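Putative capsid protein of prophage (PDB 3BQW) is of unproven function but is probably a subunit of the protein shell that encloses phage DNA. Local coordinates at residues A[33-38]-A[204-209]; A[235-240]-A[285-290]; A[28-33]-A[242-247]. All coordinates share one frame; numbering follows the deposited sequence.

How the interactions relate
The first contact segments, 28-33 and 33-38, meet at Thr33 on helix 30-35. Interaction 1 joins the end of this helix to strand 206-209 and closes a long loop. Interaction 3 joins the start of the helix to the loop 242-247. It closes a still longer loop, and interaction 1 is nested inside it. Interaction 2 follows interaction 1 in series and crosses interaction 3, because 235-240 lies within its loop and 285-290 beyond it. Asn205 OD1 accepts a hydrogen bond from Thr287 N, linking interactions 1 and 2, and Ala240 packs on Thr33, linking 2 and 3. Helix 30-35 is tied to strand 206-209 and to the loop 242-247, and helix 236-241 to the loop after strand 281-285.

Interaction 1: A[33-38]-A[204-209]; sequences TLFFPN and ANVMIM
Ile208 CD1 touches two side chains of helix 30-35. It meets Leu34 CD1 at 3.7 Å, methyl to methyl with the two chains tip to tip. It also lies 3.6 Å from Phe35 CE2, at the edge of the ring and near its plane. Val206 adds a second methyl along the same edge, with CG1 3.7 Å from Phe35 CZ. The ring therefore points its far edge at the strand. Its face is turned elsewhere, and Leu34 CB covers one face from 3.7 Å above the ring centre.

Torsions explain the reach. Leu34 and Phe35 both hold CG anti to the carbonyl carbon, and this carries the two groups out from the last turn of the helix. Ile208 has CG1 in the same setting, but chi2 is 146°, turned away from full extension. With this torsion CD1 reaches both partners. All four residues are buried, and no hydrogen bond crosses the contact.

Further out, Phe345 packs on Phe35 in an edge-to-face ring pair. Ala240 and Thr287 lie against Leu34. On the strand side, Val206 rests on Ile260 and Ile208 on Tyr262, both from strand 257-267. The backbones of Asn205 and Val206 both bond to Gly285, pairing the start of strand 206-209 with strand 281-285.

The arrangement is a helix end packed on one face of a mixed beta-sheet through alternate strand residues. Where the strand begins, Asn205 and Val206 face Gly285 in a classic beta bulge.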
# COMPACT_ATOMS: atom_id res chain seq x y z
N THR A 33 3.31 -5.40 -1.75
CA THR A 33 4.07 -6.62 -1.76
C THR A 33 4.37 -7.16 -3.16
O THR A 33 5.46 -7.65 -3.41
CB THR A 33 3.35 -7.68 -0.92
OG1 THR A 33 3.21 -7.17 0.43
CG2 THR A 33 4.15 -9.00 -0.89
N LEU A 34 3.40 -7.12 -4.07
CA LEU A 34 3.61 -7.68 -5.39
C LEU A 34 4.46 -6.76 -6.25
O LEU A 34 5.38 -7.22 -6.95
CB LEU A 34 2.27 -7.92 -6.09
CG LEU A 34 1.42 -9.07 -5.56
CD1 LEU A 34 0.06 -9.06 -6.19
CD2 LEU A 34 2.13 -10.38 -5.81
N PHE A 35 4.17 -5.46 -6.19
CA PHE A 35 4.63 -4.54 -7.22
C PHE A 35 5.59 -3.45 -6.73
O PHE A 35 6.21 -2.77 -7.54
CB PHE A 35 3.40 -3.92 -7.94
CG PHE A 35 2.48 -4.95 -8.55
CD1 PHE A 35 2.96 -5.89 -9.46
CD2 PHE A 35 1.13 -4.95 -8.25
CE1 PHE A 35 2.14 -6.84 -10.03
CE2 PHE A 35 0.28 -5.90 -8.82
CZ PHE A 35 0.78 -6.85 -9.71
N PHE A 36 5.69 -3.27 -5.41
CA PHE A 36 6.57 -2.27 -4.80
C PHE A 36 7.29 -2.83 -3.58
O PHE A 36 7.34 -2.17 -2.53
CB PHE A 36 5.78 -1.03 -4.39
CG PHE A 36 4.96 -0.43 -5.49
CD1 PHE A 36 5.46 0.58 -6.28
CD2 PHE A 36 3.65 -0.89 -5.73
CE1 PHE A 36 4.68 1.12 -7.30
CE2 PHE A 36 2.89 -0.37 -6.74
CZ PHE A 36 3.40 0.64 -7.53
N PRO A 37 7.83 -4.06 -3.69
CA PRO A 37 8.32 -4.77 -2.50
C PRO A 37 9.68 -4.31 -1.97
O PRO A 37 10.00 -4.54 -0.79
CB PRO A 37 8.44 -6.22 -2.98
CG PRO A 37 8.77 -6.09 -4.41
CD PRO A 37 8.00 -4.88 -4.90
N ASN A 38 10.49 -3.69 -2.83
CA ASN A 38 11.79 -3.19 -2.43
C ASN A 38 11.69 -1.86 -1.68
O ASN A 38 10.60 -1.23 -1.61
CB ASN A 38 12.69 -3.04 -3.66
CG ASN A 38 12.87 -4.36 -4.40
OD1 ASN A 38 12.64 -4.46 -5.60
ND2 ASN A 38 13.20 -5.37 -3.67
N ALA A 204 0.97 -11.18 -18.72
CA ALA A 204 0.44 -11.00 -17.38
C ALA A 204 0.39 -12.36 -16.71
O ALA A 204 -0.07 -13.34 -17.30
CB ALA A 204 -0.96 -10.38 -17.45
N ASN A 205 0.87 -12.42 -15.47
CA ASN A 205 0.84 -13.65 -14.69
C ASN A 205 0.02 -13.54 -13.39
O ASN A 205 -0.04 -14.48 -12.61
CB ASN A 205 2.28 -14.18 -14.46
CG ASN A 205 3.05 -13.41 -13.40
OD1 ASN A 205 2.64 -12.35 -12.96
ND2 ASN A 205 4.20 -13.96 -12.99
N VAL A 206 -0.61 -12.40 -13.19
CA VAL A 206 -1.49 -12.19 -12.04
C VAL A 206 -2.71 -11.34 -12.43
O VAL A 206 -2.59 -10.37 -13.17
CB VAL A 206 -0.72 -11.61 -10.81
CG1 VAL A 206 -0.18 -10.19 -11.08
CG2 VAL A 206 -1.58 -11.71 -9.55
N MET A 207 -3.89 -11.77 -11.99
CA MET A 207 -5.12 -10.98 -12.12
C MET A 207 -5.69 -10.73 -10.72
O MET A 207 -6.10 -11.66 -10.05
CB MET A 207 -6.15 -11.66 -13.03
CG MET A 207 -7.37 -10.76 -13.38
SD MET A 207 -8.56 -11.33 -14.64
CE MET A 207 -8.98 -12.95 -14.10
N ILE A 208 -5.64 -9.46 -10.28
CA ILE A 208 -6.20 -9.00 -9.02
C ILE A 208 -7.56 -8.32 -9.25
O ILE A 208 -7.67 -7.41 -10.07
CB ILE A 208 -5.26 -8.04 -8.30
CG1 ILE A 208 -3.85 -8.67 -8.19
CG2 ILE A 208 -5.80 -7.73 -6.91
CD1 ILE A 208 -2.74 -7.71 -8.28
N MET A 209 -8.59 -8.82 -8.55
CA MET A 209 -9.99 -8.53 -8.86
C MET A 209 -10.69 -8.03 -7.62
O MET A 209 -10.53 -8.61 -6.56
CB MET A 209 -10.74 -9.82 -9.23
CG MET A 209 -10.32 -10.49 -10.46
SD MET A 209 -11.19 -12.04 -10.70
CE MET A 209 -9.96 -13.12 -10.06

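Interaction 2: A[235-240]-A[285-290]; sequences SAAELA and GNTNNK
A water joins Ala237 N, at the first turn of helix 236-241, to Thr287 OG1 in the turn 286-289. It accepts a hydrogen bond from Ala237 N at 2.8 Å and pairs with Thr287 OG1 at 3.2 Å. The direct contacts around it are looser. Ala236 CB lies 3.9 Å from Thr287 OG1, and Ala237 CB lies 4.1 Å from Thr287 CG2. Thr287 thus faces the helix with both branches, the hydroxyl toward Ala236 and the methyl toward Ala237. Its chi1 of 62° places OG1 between the backbone N and the carbonyl carbon and leaves CG2 beside the N.

Both sides hold their own shape. Ser235 OG accepts from Glu238 N at 3.0 Å and caps the helix start, and Tyr253 OH also bonds to this hydroxyl. On the other side, Asn286 OD1 accepts from Asn288 N at 3.0 Å, in the carbonyl plane and on a lone pair. The ND2 of the same Asn286 amide bonds to Pro203 O.

The pattern is a serine N-capped helix start, joined through water to an Asx turn that overlaps a type I beta turn between strands 281-285 and 292-295.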
# COMPACT_ATOMS: atom_id res chain seq x y z
N SER A 235 3.87 -20.06 -6.79
CA SER A 235 4.17 -18.80 -7.46
C SER A 235 4.42 -17.68 -6.46
O SER A 235 3.98 -17.76 -5.31
CB SER A 235 3.02 -18.42 -8.41
OG SER A 235 1.84 -18.00 -7.72
N ALA A 236 5.13 -16.64 -6.90
CA ALA A 236 5.25 -15.39 -6.14
C ALA A 236 3.87 -14.80 -5.79
O ALA A 236 3.68 -14.28 -4.69
CB ALA A 236 6.06 -14.37 -6.91
N ALA A 237 2.93 -14.85 -6.74
CA ALA A 237 1.55 -14.36 -6.53
C ALA A 237 0.93 -15.06 -5.32
O ALA A 237 0.39 -14.43 -4.42
CB ALA A 237 0.69 -14.59 -7.78
N GLU A 238 1.05 -16.38 -5.30
CA GLU A 238 0.48 -17.22 -4.26
C GLU A 238 1.15 -17.03 -2.89
O GLU A 238 0.49 -16.91 -1.86
CB GLU A 238 0.59 -18.67 -4.71
CG GLU A 238 -0.33 -19.55 -4.01
CD GLU A 238 -0.31 -20.96 -4.56
OE1 GLU A 238 0.16 -21.23 -5.70
OE2 GLU A 238 -0.79 -21.82 -3.78
N LEU A 239 2.47 -17.03 -2.89
CA LEU A 239 3.24 -16.68 -1.70
C LEU A 239 2.84 -15.32 -1.09
O LEU A 239 2.71 -15.19 0.14
CB LEU A 239 4.72 -16.62 -2.06
CG LEU A 239 5.68 -17.70 -1.56
CD1 LEU A 239 5.27 -19.13 -1.93
CD2 LEU A 239 7.06 -17.33 -2.14
N ALA A 240 2.68 -14.31 -1.93
CA ALA A 240 2.27 -12.99 -1.44
C ALA A 240 0.94 -12.97 -0.67
O ALA A 240 0.75 -12.10 0.17
CB ALA A 240 2.22 -12.00 -2.59
N GLY A 285 -1.25 -7.78 -14.17
CA GLY A 285 0.15 -7.41 -14.02
C GLY A 285 1.07 -8.60 -14.04
O GLY A 285 0.65 -9.74 -14.26
N ASN A 286 2.35 -8.32 -13.80
CA ASN A 286 3.41 -9.35 -13.80
C ASN A 286 4.17 -9.20 -12.49
O ASN A 286 4.70 -8.14 -12.19
CB ASN A 286 4.32 -9.21 -15.04
CG ASN A 286 5.21 -10.45 -15.26
OD1 ASN A 286 6.08 -10.76 -14.45
ND2 ASN A 286 4.98 -11.16 -16.36
N THR A 287 4.19 -10.26 -11.70
CA THR A 287 4.85 -10.25 -10.41
C THR A 287 6.39 -10.08 -10.47
O THR A 287 7.02 -9.89 -9.46
CB THR A 287 4.52 -11.54 -9.61
OG1 THR A 287 5.00 -12.70 -10.32
CG2 THR A 287 3.02 -11.64 -9.35
N ASN A 288 6.98 -10.18 -11.65
CA ASN A 288 8.39 -9.82 -11.86
C ASN A 288 8.62 -8.30 -12.00
O ASN A 288 9.75 -7.86 -12.00
CB ASN A 288 8.92 -10.51 -13.12
CG ASN A 288 8.78 -12.02 -13.06
OD1 ASN A 288 7.97 -12.62 -13.80
ND2 ASN A 288 9.57 -12.65 -12.18
N ASN A 289 7.54 -7.52 -12.15
CA ASN A 289 7.62 -6.06 -12.39
C ASN A 289 7.65 -5.35 -11.02
O ASN A 289 6.63 -4.80 -10.54
CB ASN A 289 6.43 -5.62 -13.26
CG ASN A 289 6.50 -4.15 -13.70
OD1 ASN A 289 7.58 -3.58 -13.90
ND2 ASN A 289 5.34 -3.55 -13.87
N LYS A 290 8.79 -5.44 -10.36
CA LYS A 290 8.89 -4.99 -8.96
C LYS A 290 9.64 -3.70 -8.85
O LYS A 290 10.79 -3.65 -9.19
CB LYS A 290 9.63 -6.00 -8.08
CG LYS A 290 9.02 -7.39 -8.04
CD LYS A 290 10.16 -8.35 -7.80
CE LYS A 290 9.70 -9.71 -7.45
NZ LYS A 290 10.77 -10.68 -7.78
O HOH W 1 3.48 -15.34 -9.41

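Interaction 3: A[28-33]-A[242-247]; sequences SPLFTT and KNLGEV
Leu244 pushes its two methyls against the start of helix 30-35. CD2 lies 3.5 Å from Ser28 O, and CD1 lies 3.7 Å from Leu30 N. The CD1 methyl also meets Leu30 CD1 at 4.0 Å, where the two side chains cross obliquely. Leu244 has CG anti to the carbonyl carbon (chi1 -56°) and an extended chi2, and this carries the branch from the loop toward the helix start. Leu30 is built differently. Its CG is anti to the backbone N (chi1 -175°), and it also touches Ile208, Ile260 and Tyr262 of the sheet.

Thr33 closes the first turn from within. Its OG1 lies 2.8 Å from both Ser28 O and Pro29 O, within hydrogen-bonding distance of each. Glu137 of the long helix 113-146 bonds to Phe31 N and Thr32 OG1. The loop holds its own turn through Val247 N to Leu244 O at 3.0 Å.

No hydrogen bond spans the two segments. The contact therefore depends on van der Waals packing of one leucine, partly against backbone atoms, while polar groups at the helix start find partners within their own segment and at Glu137.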
# COMPACT_ATOMS: atom_id res chain seq x y z
N SER A 28 3.29 -6.34 4.46
CA SER A 28 2.63 -5.17 3.88
C SER A 28 1.47 -5.61 2.99
O SER A 28 1.39 -6.77 2.57
CB SER A 28 3.62 -4.37 3.01
OG SER A 28 4.64 -3.83 3.80
N PRO A 29 0.54 -4.69 2.71
CA PRO A 29 -0.58 -5.02 1.85
C PRO A 29 -0.19 -5.51 0.45
O PRO A 29 0.99 -5.44 0.05
CB PRO A 29 -1.33 -3.69 1.78
CG PRO A 29 -0.97 -3.01 2.99
CD PRO A 29 0.43 -3.33 3.23
N LEU A 30 -1.17 -6.02 -0.27
CA LEU A 30 -0.93 -6.80 -1.48
C LEU A 30 -0.19 -6.08 -2.63
O LEU A 30 0.77 -6.60 -3.14
CB LEU A 30 -2.25 -7.36 -2.01
CG LEU A 30 -2.14 -8.32 -3.22
CD1 LEU A 30 -1.47 -9.58 -2.83
CD2 LEU A 30 -3.52 -8.54 -3.86
N PHE A 31 -0.68 -4.92 -3.06
CA PHE A 31 -0.06 -4.20 -4.18
C PHE A 31 1.37 -3.78 -3.85
O PHE A 31 2.27 -3.94 -4.67
CB PHE A 31 -0.90 -3.01 -4.61
CG PHE A 31 -2.07 -3.37 -5.48
CD1 PHE A 31 -3.16 -4.07 -4.96
CD2 PHE A 31 -2.07 -3.06 -6.84
CE1 PHE A 31 -4.26 -4.41 -5.78
CE2 PHE A 31 -3.16 -3.40 -7.66
CZ PHE A 31 -4.25 -4.08 -7.12
N THR A 32 1.57 -3.34 -2.60
CA THR A 32 2.90 -3.04 -2.12
C THR A 32 3.81 -4.27 -2.22
O THR A 32 4.94 -4.20 -2.77
CB THR A 32 2.86 -2.53 -0.71
OG1 THR A 32 2.01 -1.37 -0.65
CG2 THR A 32 4.29 -2.20 -0.23
N THR A 33 3.31 -5.40 -1.75
CA THR A 33 4.07 -6.62 -1.76
C THR A 33 4.37 -7.16 -3.16
O THR A 33 5.46 -7.65 -3.41
CB THR A 33 3.35 -7.68 -0.92
OG1 THR A 33 3.21 -7.17 0.43
CG2 THR A 33 4.15 -9.00 -0.89
N LYS A 242 -0.40 -15.51 1.34
CA LYS A 242 -0.45 -16.37 2.53
C LYS A 242 -0.53 -15.57 3.84
O LYS A 242 -1.17 -16.00 4.78
CB LYS A 242 0.72 -17.37 2.55
CG LYS A 242 0.56 -18.49 1.45
CD LYS A 242 1.54 -19.68 1.61
CE LYS A 242 0.96 -20.80 2.51
NZ LYS A 242 2.02 -21.61 3.23
N ASN A 243 0.07 -14.38 3.87
CA ASN A 243 0.01 -13.54 5.06
C ASN A 243 -1.04 -12.43 5.06
O ASN A 243 -1.11 -11.65 6.00
CB ASN A 243 1.39 -12.99 5.34
CG ASN A 243 2.40 -14.12 5.57
OD1 ASN A 243 2.28 -14.90 6.52
ND2 ASN A 243 3.33 -14.26 4.65
N LEU A 244 -1.92 -12.44 4.05
CA LEU A 244 -2.92 -11.39 3.82
C LEU A 244 -4.35 -11.97 3.76
O LEU A 244 -5.25 -11.39 3.14
CB LEU A 244 -2.58 -10.64 2.51
CG LEU A 244 -1.17 -10.04 2.49
CD1 LEU A 244 -0.78 -9.46 1.15
CD2 LEU A 244 -1.07 -8.98 3.59
N GLY A 245 -4.57 -13.10 4.44
CA GLY A 245 -5.86 -13.77 4.43
C GLY A 245 -7.03 -13.01 5.04
O GLY A 245 -8.17 -13.42 4.91
N GLU A 246 -6.75 -11.92 5.72
CA GLU A 246 -7.78 -11.04 6.20
C GLU A 246 -8.47 -10.21 5.09
O GLU A 246 -9.65 -9.86 5.23
CB GLU A 246 -7.18 -10.12 7.29
CG GLU A 246 -8.15 -9.09 7.87
CD GLU A 246 -8.05 -8.91 9.39
OE1 GLU A 246 -6.91 -8.81 9.91
OE2 GLU A 246 -9.14 -8.87 10.04
N VAL A 247 -7.75 -9.92 4.00
CA VAL A 247 -8.27 -9.04 2.92
C VAL A 247 -8.16 -9.59 1.49
O VAL A 247 -8.72 -9.01 0.57
CB VAL A 247 -7.57 -7.68 2.95
CG1 VAL A 247 -7.84 -7.01 4.29
CG2 VAL A 247 -6.06 -7.81 2.72